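PDB 2DXQ: acetyltransferase from Agrobacterium tumefaciens, which probably transfers an acetyl group from acetyl-coenzyme A to a still unidentified acceptor, as members of the GNAT acetyltransferase family do. Local coordinates for residues L8-P13 / T52-T57; P17-L22 / V63-L68; Y23-P28 / N86-E91; A82-V87 / V118-G123. All blocks are in the same frame, centred on the assembly; numbering follows the deposited sequence.

Contact 1: L8-P13 / T52-T57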
loop_
_atom_site.group_PDB
_atom_site.type_symbol
_atom_site.label_atom_id
_atom_site.label_comp_id
_atom_site.label_asym_id
_atom_site.label_seq_id
_atom_site.Cartn_x
_atom_site.Cartn_y
_atom_site.Cartn_z
ATOM N N LEU A 8 12.973 18.531 8.074
ATOM C CA LEU A 8 12.084 17.528 7.510
ATOM C C LEU A 8 12.587 17.326 6.088
ATOM O O LEU A 8 12.734 18.296 5.342
ATOM C CB LEU A 8 10.668 18.092 7.502
ATOM C CG LEU A 8 9.574 17.368 6.722
ATOM C CD1 LEU A 8 9.115 16.158 7.475
ATOM C CD2 LEU A 8 8.420 18.332 6.508
ATOM N N ARG A 9 12.852 16.077 5.712
ATOM C CA ARG A 9 13.374 15.770 4.382
ATOM C C ARG A 9 13.160 14.301 4.054
ATOM O O ARG A 9 12.811 13.515 4.930
ATOM C CB ARG A 9 14.864 16.088 4.317
ATOM C CG ARG A 9 15.680 15.455 5.423
ATOM C CD ARG A 9 17.171 15.767 5.255
ATOM N NE ARG A 9 17.960 15.167 6.331
ATOM C CZ ARG A 9 18.319 13.891 6.367
ATOM N NH1 ARG A 9 17.951 13.064 5.392
ATOM N NH2 ARG A 9 19.040 13.440 7.381
ATOM N N ALA A 10 13.370 13.949 2.791
ATOM C CA ALA A 10 13.446 12.559 2.394
ATOM C C ALA A 10 14.743 11.977 2.927
ATOM O O ALA A 10 15.767 12.682 3.023
ATOM C CB ALA A 10 13.392 12.418 0.864
ATOM N N ALA A 11 14.695 10.696 3.280
ATOM C CA ALA A 11 15.884 9.961 3.692
ATOM C C ALA A 11 16.771 9.683 2.490
ATOM O O ALA A 11 16.297 9.631 1.346
ATOM C CB ALA A 11 15.497 8.646 4.373
ATOM N N GLY A 12 18.057 9.496 2.763
ATOM C CA GLY A 12 19.039 9.158 1.733
ATOM C C GLY A 12 20.112 8.269 2.329
ATOM O O GLY A 12 19.966 7.805 3.458
ATOM N N PRO A 13 21.213 8.048 1.580
ATOM C CA PRO A 13 22.276 7.094 1.926
ATOM C C PRO A 13 22.631 7.040 3.425
ATOM O O PRO A 13 22.401 6.018 4.095
ATOM C CB PRO A 13 23.465 7.606 1.101
ATOM C CG PRO A 13 22.828 8.135 -0.139
ATOM C CD PRO A 13 21.507 8.752 0.314
ATOM N N THR A 52 8.970 7.057 -0.996
ATOM C CA THR A 52 9.827 8.017 -0.309
ATOM C C THR A 52 9.739 7.772 1.186
ATOM O O THR A 52 8.639 7.681 1.726
ATOM C CB THR A 52 9.439 9.482 -0.607
ATOM O OG1 THR A 52 9.405 9.717 -2.024
ATOM C CG2 THR A 52 10.461 10.419 0.034
ATOM N N ILE A 53 10.893 7.638 1.840
ATOM C CA ILE A 53 10.935 7.569 3.298
ATOM C C ILE A 53 11.204 9.004 3.759
ATOM O O ILE A 53 12.206 9.599 3.359
ATOM C CB ILE A 53 12.090 6.669 3.821
ATOM C CG1 ILE A 53 12.001 5.232 3.288
ATOM C CG2 ILE A 53 12.100 6.679 5.372
ATOM C CD1 ILE A 53 13.310 4.395 3.505
ATOM N N PHE A 54 10.313 9.558 4.586
ATOM C CA PHE A 54 10.511 10.894 5.128
ATOM C C PHE A 54 10.980 10.800 6.566
ATOM O O PHE A 54 10.555 9.903 7.279
ATOM C CB PHE A 54 9.218 11.693 5.056
ATOM C CG PHE A 54 8.830 12.059 3.660
ATOM C CD1 PHE A 54 9.575 13.005 2.950
ATOM C CD2 PHE A 54 7.750 11.437 3.041
ATOM C CE1 PHE A 54 9.227 13.347 1.630
ATOM C CE2 PHE A 54 7.397 11.764 1.733
ATOM C CZ PHE A 54 8.127 12.715 1.031
ATOM N N VAL A 55 11.863 11.719 6.972
ATOM C CA VAL A 55 12.310 11.827 8.360
ATOM C C VAL A 55 12.146 13.258 8.883
ATOM O O VAL A 55 12.340 14.215 8.145
ATOM C CB VAL A 55 13.795 11.380 8.564
ATOM C CG1 VAL A 55 13.933 9.866 8.439
ATOM C CG2 VAL A 55 14.751 12.079 7.567
ATOM N N ALA A 56 11.759 13.391 10.150
ATOM C CA ALA A 56 11.915 14.654 10.860
ATOM C C ALA A 56 13.199 14.508 11.643
ATOM O O ALA A 56 13.480 13.432 12.197
ATOM C CB ALA A 56 10.733 14.903 11.818
ATOM N N THR A 57 14.007 15.562 11.654
ATOM C CA THR A 57 15.291 15.481 12.333
ATOM C C THR A 57 15.363 16.563 13.388
ATOM O O THR A 57 14.767 17.624 13.230
ATOM C CB THR A 57 16.511 15.637 11.375
ATOM O OG1 THR A 57 16.436 16.913 10.734
ATOM C CG2 THR A 57 16.550 14.527 10.312
HETATM O O HOH W 1 18.451 17.036 8.498
HETATM O O HOH W 2 13.452 7.902 0.422
#
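Arg9 lies beside Val55 where strands 8-10 and 52-57 run antiparallel, both side chains leaving the same face of the sheet and pointing the same way. Its CG stands between the backbone N and the carbonyl carbon (chi1 52°), and the chain is then extended as far as NE, so the guanidinium is carried along the flank of the valine. Val55 CG2 sits over one face of that group, offset toward the rim, 4.0 Å from Arg9 NH1. The Arg9 and Thr57 side chains cross at about a right angle, NH2 coming closest to Thr57 CG2. The polar edge is well occupied: NE gives its hydrogen to an in-plane water (2.9 Å from Arg9 NE to the water) that also bonds Thr57 OG1, while NH1 bonds Ala10 O at 3.2 Å and forms a salt bridge with Asp15. Together these partners fix the rotation of the group.

The opposite face carries Leu8 and Ala56, with Leu8 packing on helix 98-112. Farther along, Thr52 CG2 meets Ala10 CB at 3.6 Å and also covers part of one face of the Phe54 ring, whose own partner in helix 98-112 is His105, edge-to-face. Back on the Val55 side, Ala11 CB rests against Ile53 CB at 4.0 Å, near Leu19.

Backbone bonds join Arg9 N to Val55 O (3.1 Å) and Val55 N to Arg9 O (2.9 Å). Ala11 N adds a nearly straight bond to Ile53 O (2.7 Å, 172° at the hydrogen), just past the strand end. This is the antiparallel pairing of the first two strands of the GNAT fold.

Contact 2: P17-L22 / V63-L68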
loop_
_atom_site.group_PDB
_atom_site.type_symbol
_atom_site.label_atom_id
_atom_site.label_comp_id
_atom_site.label_asym_id
_atom_site.label_seq_id
_atom_site.Cartn_x
_atom_site.Cartn_y
_atom_site.Cartn_z
ATOM N N PRO A 17 21.557 4.095 9.510
ATOM C CA PRO A 17 21.660 3.808 10.949
ATOM C C PRO A 17 20.517 4.416 11.776
ATOM O O PRO A 17 19.920 3.730 12.617
ATOM C CB PRO A 17 23.016 4.433 11.334
ATOM C CG PRO A 17 23.808 4.371 10.092
ATOM C CD PRO A 17 22.816 4.666 8.984
ATOM N N GLY A 18 20.206 5.689 11.515
ATOM C CA GLY A 18 19.140 6.396 12.236
ATOM C C GLY A 18 17.754 5.813 12.014
ATOM O O GLY A 18 16.967 5.696 12.953
ATOM N N LEU A 19 17.471 5.420 10.774
ATOM C CA LEU A 19 16.213 4.752 10.429
ATOM C C LEU A 19 16.089 3.411 11.121
ATOM O O LEU A 19 15.031 3.064 11.638
ATOM C CB LEU A 19 16.127 4.539 8.922
ATOM C CG LEU A 19 15.680 5.744 8.110
ATOM C CD1 LEU A 19 15.861 5.438 6.621
ATOM C CD2 LEU A 19 14.231 6.085 8.448
ATOM N N LEU A 20 17.177 2.651 11.152
ATOM C CA LEU A 20 17.127 1.357 11.839
ATOM C C LEU A 20 16.815 1.526 13.332
ATOM O O LEU A 20 16.047 0.751 13.910
ATOM C CB LEU A 20 18.424 0.560 11.604
ATOM C CG LEU A 20 18.669 0.055 10.170
ATOM C CD1 LEU A 20 20.073 -0.533 10.048
ATOM C CD2 LEU A 20 17.623 -1.028 9.809
ATOM N N GLU A 21 17.376 2.555 13.960
ATOM C CA GLU A 21 17.050 2.838 15.363
ATOM C C GLU A 21 15.568 3.126 15.572
ATOM O O GLU A 21 14.956 2.639 16.532
ATOM C CB GLU A 21 17.923 3.977 15.895
ATOM C CG GLU A 21 19.408 3.626 15.855
ATOM C CD GLU A 21 20.296 4.630 16.563
ATOM O OE1 GLU A 21 19.773 5.589 17.170
ATOM O OE2 GLU A 21 21.533 4.439 16.515
ATOM N N LEU A 22 14.980 3.891 14.658
ATOM C CA LEU A 22 13.542 4.167 14.717
ATOM C C LEU A 22 12.721 2.893 14.552
ATOM O O LEU A 22 11.770 2.672 15.278
ATOM C CB LEU A 22 13.142 5.208 13.663
ATOM C CG LEU A 22 13.619 6.640 13.934
ATOM C CD1 LEU A 22 13.323 7.532 12.729
ATOM C CD2 LEU A 22 12.925 7.201 15.195
ATOM N N VAL A 63 14.123 11.660 14.265
ATOM C CA VAL A 63 13.290 11.485 15.455
ATOM C C VAL A 63 11.870 11.023 15.126
ATOM O O VAL A 63 11.108 10.674 16.023
ATOM C CB VAL A 63 13.231 12.768 16.320
ATOM C CG1 VAL A 63 14.579 13.022 17.001
ATOM C CG2 VAL A 63 12.840 13.985 15.476
ATOM N N ALA A 64 11.508 11.072 13.845
ATOM C CA ALA A 64 10.250 10.464 13.372
ATOM C C ALA A 64 10.411 10.080 11.924
ATOM O O ALA A 64 11.261 10.633 11.219
ATOM C CB ALA A 64 9.061 11.413 13.525
ATOM N N THR A 65 9.576 9.156 11.473
ATOM C CA THR A 65 9.618 8.746 10.071
ATOM C C THR A 65 8.247 8.257 9.628
ATOM O O THR A 65 7.419 7.852 10.453
ATOM C CB THR A 65 10.697 7.647 9.828
ATOM O OG1 THR A 65 10.792 7.347 8.423
ATOM C CG2 THR A 65 10.364 6.384 10.565
ATOM N N ALA A 66 8.009 8.360 8.323
ATOM C CA ALA A 66 6.846 7.752 7.663
ATOM C C ALA A 66 7.273 7.462 6.236
ATOM O O ALA A 66 8.016 8.255 5.633
ATOM C CB ALA A 66 5.674 8.715 7.668
ATOM N N THR A 67 6.774 6.356 5.683
ATOM C CA THR A 67 7.098 5.995 4.308
ATOM C C THR A 67 5.862 6.188 3.438
ATOM O O THR A 67 4.775 5.705 3.772
ATOM C CB THR A 67 7.575 4.536 4.228
ATOM O OG1 THR A 67 8.739 4.365 5.059
ATOM C CG2 THR A 67 7.869 4.121 2.759
ATOM N N LEU A 68 6.047 6.893 2.327
ATOM C CA LEU A 68 4.976 7.144 1.380
ATOM C C LEU A 68 5.143 6.222 0.186
ATOM O O LEU A 68 6.238 6.114 -0.366
ATOM C CB LEU A 68 5.019 8.597 0.906
ATOM C CG LEU A 68 4.006 9.015 -0.155
ATOM C CD1 LEU A 68 2.555 8.880 0.356
ATOM C CD2 LEU A 68 4.328 10.464 -0.559
#
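Leu22 and Leu19 drop their methyl groups onto the strand around Thr65, and no hydrogen bond crosses the interface. Leu22 does most of the touching. Its CD1 lies 3.8 Å from Thr65 CG2, and its CD2 rests on the backbone between Val63 and Ala64, 4.0 Å from Val63 C. One turn earlier, Leu19 crosses Thr65 at about a right angle and brings CD2 to 3.7 Å from Thr65 OG1.

The threonine thus shows a different branch to each leucine. With OG1 anti to the backbone N (chi1 -175°), CG2 is left between that N and the carbonyl carbon, under Leu22. The buried hydroxyl is not left among hydrocarbon alone: OG1 is hydrogen-bonded to Phe54 O on the adjacent strand, and this holds the side chain in its rotation.

In the second shell, the helical bond from Leu22 N to Gly18 O (3.2 Å) belongs to the turn that places both leucines on one side of helix 17-22. On the strand, Val63 and Ala64 both face Ala56, a classic beta bulge, and Leu22 CD2 lands right beside it.

The helix axis passes 8.9 Å from the strand axis at 88°, straight across the strand rather than along it. Leu19 also reaches Ile53 and Val55 of strand 51-58, and Leu22 reaches Val88 of strand 81-88, so helix 16-26 spans three neighbouring strands, while Phe42 of helix 35-47 packs against Leu19.

Contact 3: Y23-P28 / N86-E91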
loop_
_atom_site.group_PDB
_atom_site.type_symbol
_atom_site.label_atom_id
_atom_site.label_comp_id
_atom_site.label_asym_id
_atom_site.label_seq_id
_atom_site.Cartn_x
_atom_site.Cartn_y
_atom_site.Cartn_z
ATOM N N TYR A 23 13.103 2.041 13.607
ATOM C CA TYR A 23 12.342 0.819 13.366
ATOM C C TYR A 23 12.501 -0.190 14.504
ATOM O O TYR A 23 11.622 -1.012 14.732
ATOM C CB TYR A 23 12.728 0.208 12.018
ATOM C CG TYR A 23 12.379 1.059 10.811
ATOM C CD1 TYR A 23 11.217 1.839 10.780
ATOM C CD2 TYR A 23 13.190 1.051 9.692
ATOM C CE1 TYR A 23 10.898 2.601 9.672
ATOM C CE2 TYR A 23 12.880 1.789 8.564
ATOM C CZ TYR A 23 11.735 2.570 8.560
ATOM O OH TYR A 23 11.431 3.299 7.442
ATOM N N GLN A 24 13.596 -0.092 15.248
ATOM C CA GLN A 24 13.752 -0.868 16.479
ATOM C C GLN A 24 12.810 -0.379 17.586
ATOM O O GLN A 24 12.294 -1.185 18.374
ATOM C CB GLN A 24 15.226 -0.887 16.913
ATOM C CG GLN A 24 16.032 -1.810 15.974
ATOM C CD GLN A 24 17.505 -1.469 15.828
ATOM O OE1 GLN A 24 18.100 -0.837 16.706
ATOM N NE2 GLN A 24 18.114 -1.917 14.710
ATOM N N VAL A 25 12.569 0.931 17.625
ATOM C CA VAL A 25 11.541 1.504 18.515
ATOM C C VAL A 25 10.149 1.018 18.137
ATOM O O VAL A 25 9.355 0.610 19.011
ATOM C CB VAL A 25 11.594 3.063 18.524
ATOM C CG1 VAL A 25 10.378 3.656 19.257
ATOM C CG2 VAL A 25 12.897 3.537 19.160
ATOM N N LEU A 26 9.856 1.061 16.840
ATOM C CA LEU A 26 8.580 0.612 16.305
ATOM C C LEU A 26 8.272 -0.819 16.758
ATOM O O LEU A 26 7.204 -1.073 17.327
ATOM C CB LEU A 26 8.559 0.725 14.778
ATOM C CG LEU A 26 7.279 0.320 14.029
ATOM C CD1 LEU A 26 6.092 1.149 14.525
ATOM C CD2 LEU A 26 7.485 0.487 12.521
ATOM N N ASN A 27 9.220 -1.729 16.508
ATOM C CA ASN A 27 9.040 -3.149 16.794
ATOM C C ASN A 27 10.174 -3.650 17.688
ATOM O O ASN A 27 11.172 -4.174 17.188
ATOM C CB ASN A 27 8.998 -3.967 15.490
ATOM C CG ASN A 27 7.889 -3.534 14.522
ATOM O OD1 ASN A 27 6.780 -3.187 14.917
ATOM N ND2 ASN A 27 8.190 -3.587 13.239
ATOM N N PRO A 28 10.044 -3.480 19.021
ATOM C CA PRO A 28 11.142 -3.864 19.931
ATOM C C PRO A 28 11.563 -5.342 19.908
ATOM O O PRO A 28 12.672 -5.658 20.337
ATOM C CB PRO A 28 10.638 -3.443 21.322
ATOM C CG PRO A 28 9.182 -3.194 21.180
ATOM C CD PRO A 28 8.894 -2.886 19.739
ATOM N N ASN A 86 4.903 2.336 8.107
ATOM C CA ASN A 86 6.016 2.393 9.053
ATOM C C ASN A 86 6.227 3.762 9.684
ATOM O O ASN A 86 7.321 4.345 9.643
ATOM C CB ASN A 86 7.288 1.822 8.454
ATOM C CG ASN A 86 7.160 0.337 8.174
ATOM O OD1 ASN A 86 6.516 -0.396 8.938
ATOM N ND2 ASN A 86 7.746 -0.107 7.079
ATOM N N VAL A 87 5.152 4.252 10.282
ATOM C CA VAL A 87 5.214 5.523 10.988
ATOM C C VAL A 87 5.735 5.279 12.403
ATOM O O VAL A 87 5.189 4.443 13.136
ATOM C CB VAL A 87 3.811 6.146 11.059
ATOM C CG1 VAL A 87 3.830 7.391 11.901
ATOM C CG2 VAL A 87 3.309 6.453 9.650
ATOM N N VAL A 88 6.776 6.013 12.795
ATOM C CA VAL A 88 7.275 5.886 14.154
ATOM C C VAL A 88 7.730 7.198 14.730
ATOM O O VAL A 88 8.274 8.046 14.026
ATOM C CB VAL A 88 8.335 4.735 14.337
ATOM C CG1 VAL A 88 9.257 4.590 13.178
ATOM C CG2 VAL A 88 9.097 4.819 15.662
ATOM N N THR A 89 7.449 7.334 16.022
ATOM C CA THR A 89 7.880 8.432 16.837
ATOM C C THR A 89 8.472 7.842 18.117
ATOM O O THR A 89 8.421 6.640 18.357
ATOM C CB THR A 89 6.680 9.330 17.242
ATOM O OG1 THR A 89 5.696 8.562 17.969
ATOM C CG2 THR A 89 6.025 9.924 16.030
ATOM N N LEU A 90 8.971 8.711 18.971
ATOM C CA LEU A 90 9.678 8.261 20.154
ATOM C C LEU A 90 8.896 8.519 21.427
ATOM O O LEU A 90 8.280 9.600 21.543
ATOM C CB LEU A 90 11.004 8.985 20.212
ATOM C CG LEU A 90 11.937 8.720 19.020
ATOM C CD1 LEU A 90 13.201 9.561 19.139
ATOM C CD2 LEU A 90 12.293 7.250 18.908
ATOM N N GLU A 91 8.943 7.555 22.371
ATOM C CA GLU A 91 8.472 7.770 23.776
ATOM C C GLU A 91 8.746 9.248 24.027
ATOM O O GLU A 91 7.919 9.949 24.645
ATOM C CB GLU A 91 9.170 6.850 24.768
HETATM O O HOH W 3 9.285 5.052 7.641
HETATM O O HOH W 4 6.571 -3.002 10.739
#
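Tyr23 swings its ring across the end of the strand, meeting Asn86 and Val88 obliquely: CE1 comes to 3.9 Å from Asn86 CB and CD1 to 4.1 Å from Val88 CG1. The hydroxyl is hydrogen-bonded to a water, 2.8 Å from Tyr23 OH, and this water in turn donates to Asn86 O, which lies in the plane of the ring at its edge. One water therefore ties the tyrosine to the strand backbone.

Val25, two residues on, uses both branches. CG2 touches Leu90 CD2 at 3.8 Å, the side chains crossing at about a right angle, while CG1, anti to the backbone N (chi1 170°), touches both Thr89 O and Val88 CG2. The segment it meets is irregular. Asn86 has left-handed helical backbone angles, and the pairing with strand 61-71 slips by one residue between Glu85 and Val88, consistent with the bulge common in the fourth strand of GNAT proteins.

Leu26 lays CB against Val88 CB, and its two methyls diverge beyond: CD1 approaches Val87 O at 3.7 Å and CD2 approaches Asn86 OD1 at 3.8 Å. Thr75 of the second subunit packs on Leu26 as well.

Asn27, the first residue after the helix, makes its link through a second water, which accepts from ND2 and donates to Asn86 OD1. Asn27 ND2 also bonds Asp30, and Asn86 ND2 bonds Asn73 of the second subunit.

Contact 4: A82-V87 / V118-G123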
loop_
_atom_site.group_PDB
_atom_site.type_symbol
_atom_site.label_atom_id
_atom_site.label_comp_id
_atom_site.label_asym_id
_atom_site.label_seq_id
_atom_site.Cartn_x
_atom_site.Cartn_y
_atom_site.Cartn_z
ATOM N N ALA A 82 -2.209 6.401 -2.787
ATOM C CA ALA A 82 -1.026 6.230 -1.962
ATOM C C ALA A 82 -1.343 5.511 -0.671
ATOM O O ALA A 82 -2.480 5.562 -0.192
ATOM C CB ALA A 82 -0.404 7.589 -1.652
ATOM N N PHE A 83 -0.327 4.850 -0.120
ATOM C CA PHE A 83 -0.368 4.342 1.252
ATOM C C PHE A 83 0.716 5.028 2.061
ATOM O O PHE A 83 1.767 5.429 1.518
ATOM C CB PHE A 83 -0.043 2.857 1.288
ATOM C CG PHE A 83 -1.053 1.989 0.599
ATOM C CD1 PHE A 83 -2.169 1.539 1.282
ATOM C CD2 PHE A 83 -0.863 1.609 -0.720
ATOM C CE1 PHE A 83 -3.109 0.724 0.646
ATOM C CE2 PHE A 83 -1.786 0.779 -1.364
ATOM C CZ PHE A 83 -2.909 0.337 -0.675
ATOM N N ILE A 84 0.491 5.110 3.363
ATOM C CA ILE A 84 1.556 5.522 4.288
ATOM C C ILE A 84 1.848 4.387 5.257
ATOM O O ILE A 84 0.917 3.796 5.829
ATOM C CB ILE A 84 1.204 6.840 5.015
ATOM C CG1 ILE A 84 1.235 7.999 4.005
ATOM C CG2 ILE A 84 2.197 7.119 6.162
ATOM C CD1 ILE A 84 0.779 9.329 4.590
ATOM N N GLU A 85 3.131 4.065 5.414
ATOM C CA GLU A 85 3.539 2.915 6.214
ATOM C C GLU A 85 4.697 3.232 7.147
ATOM O O GLU A 85 5.365 4.251 7.005
ATOM C CB GLU A 85 3.941 1.751 5.296
ATOM C CG GLU A 85 2.773 0.783 4.996
ATOM C CD GLU A 85 2.301 0.060 6.244
ATOM O OE1 GLU A 85 3.012 0.119 7.277
ATOM O OE2 GLU A 85 1.206 -0.546 6.213
ATOM N N ASN A 86 4.903 2.336 8.107
ATOM C CA ASN A 86 6.016 2.393 9.053
ATOM C C ASN A 86 6.227 3.762 9.684
ATOM O O ASN A 86 7.321 4.345 9.643
ATOM C CB ASN A 86 7.288 1.822 8.454
ATOM C CG ASN A 86 7.160 0.337 8.174
ATOM O OD1 ASN A 86 6.516 -0.396 8.938
ATOM N ND2 ASN A 86 7.746 -0.107 7.079
ATOM N N VAL A 87 5.152 4.252 10.282
ATOM C CA VAL A 87 5.214 5.523 10.988
ATOM C C VAL A 87 5.735 5.279 12.403
ATOM O O VAL A 87 5.189 4.443 13.136
ATOM C CB VAL A 87 3.811 6.146 11.059
ATOM C CG1 VAL A 87 3.830 7.391 11.901
ATOM C CG2 VAL A 87 3.309 6.453 9.650
ATOM N N VAL A 118 -5.244 8.871 0.105
ATOM C CA VAL A 118 -4.106 8.317 0.828
ATOM C C VAL A 118 -4.673 7.385 1.899
ATOM O O VAL A 118 -5.559 7.785 2.637
ATOM C CB VAL A 118 -3.243 9.430 1.477
ATOM C CG1 VAL A 118 -2.031 8.813 2.194
ATOM C CG2 VAL A 118 -2.763 10.413 0.408
HETATM N N MSE A 119 -4.142 6.167 1.987
HETATM C CA MSE A 119 -4.659 5.165 2.926
HETATM C C MSE A 119 -3.608 4.760 3.951
HETATM O O MSE A 119 -2.407 4.831 3.690
HETATM C CB MSE A 119 -5.112 3.920 2.152
HETATM C CG MSE A 119 -6.330 4.182 1.288
HETATM SE SE MSE A 119 -6.629 2.664 0.089
HETATM C CE MSE A 119 -5.164 2.990 -1.111
ATOM N N LEU A 120 -4.066 4.273 5.098
ATOM C CA LEU A 120 -3.159 3.815 6.127
ATOM C C LEU A 120 -3.868 2.757 6.944
ATOM O O LEU A 120 -5.044 2.909 7.237
ATOM C CB LEU A 120 -2.736 4.995 7.017
ATOM C CG LEU A 120 -1.786 4.648 8.163
ATOM C CD1 LEU A 120 -0.770 5.765 8.388
ATOM C CD2 LEU A 120 -2.572 4.356 9.437
ATOM N N LEU A 121 -3.141 1.693 7.289
ATOM C CA LEU A 121 -3.648 0.623 8.127
ATOM C C LEU A 121 -2.801 0.513 9.375
ATOM O O LEU A 121 -1.571 0.462 9.300
ATOM C CB LEU A 121 -3.601 -0.722 7.381
ATOM C CG LEU A 121 -4.707 -0.961 6.362
ATOM C CD1 LEU A 121 -4.772 -2.453 6.012
ATOM C CD2 LEU A 121 -6.033 -0.516 6.937
ATOM N N THR A 122 -3.453 0.494 10.530
ATOM C CA THR A 122 -2.710 0.354 11.764
ATOM C C THR A 122 -3.254 -0.812 12.594
ATOM O O THR A 122 -4.432 -1.129 12.547
ATOM C CB THR A 122 -2.627 1.683 12.551
ATOM O OG1 THR A 122 -1.734 1.524 13.663
ATOM C CG2 THR A 122 -3.995 2.133 13.049
ATOM N N GLY A 123 -2.367 -1.496 13.290
ATOM C CA GLY A 123 -2.777 -2.692 14.028
ATOM C C GLY A 123 -2.722 -2.344 15.486
ATOM O O GLY A 123 -2.881 -3.213 16.365
HETATM O O HOH W 5 -0.686 1.423 5.924
HETATM O O HOH W 6 0.340 -1.480 8.530
#
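Beyond Ile84 and Met119 the two parallel strands part, and water takes over from direct bonding between Glu85 and Leu121. One water receives the hydrogen of Leu121 N at 2.8 Å and donates to Ile84 O. Another, bonded to Glu85 OE2 at 2.6 Å, donates to Leu121 O. The carboxylate is steadied by its other oxygen: Asn86 N bonds Glu85 OE1 at 3.0 Å, on the anti side of that oxygen.

Before this point the ladder is regular, with Met119 N bonded to Ala82 O (2.8 Å) and Ile84 N to Met119 O (2.9 Å). On the face carrying Phe83, Met119, modelled as selenomethionine, bends at its last torsion (chi3 -73°) and sets CE over one face of the Phe83 ring, 3.8 Å from the centroid and 27° off the normal. This is a CH-pi contact, with SE lying obliquely as in a Met-aromatic pair. Phe83 stacks with Phe83 of the second subunit, a strand of which extends the sheet past 118-122.

On the other face Ile84 bridges two neighbours: CD1 on Val118 CG1 at 3.7 Å, CG2 on Leu120 CD1. Helix 98-112 covers this side, completing the beta-alpha-beta crossover.

With segment axes 35° apart, the strands form the V-shaped splay of GNAT proteins. The peptide groups lining it here bond to water, consistent with a cleft whose backbone polar groups could take up the pantetheine amides of acetyl-CoA.

In the fold
Contacts 2 and 3 are successive turns of helix 16-26 packed on neighbouring strands, their centres about 8 Å apart, and Thr65 O to Val88 N (3.0 Å) joins those strands. Contact 1 lies about 8 Å, centre to centre, on the other side of contact 2, sharing strand pairing through Ala56 O and Val63 N (2.8 Å). Contact 4 continues strand 81-88 from contact 3, sharing Asn86 and Val87, and stands about 17 Å between centres from contact 1. A bound phosphate, perhaps from the crystallisation liquor, lies about 3 Å from the Thr89 side chain of contact 3; it may mark an anion pocket, such as that for coenzyme A pyrophosphate. Both contacts 3 and 4 touch the second subunit.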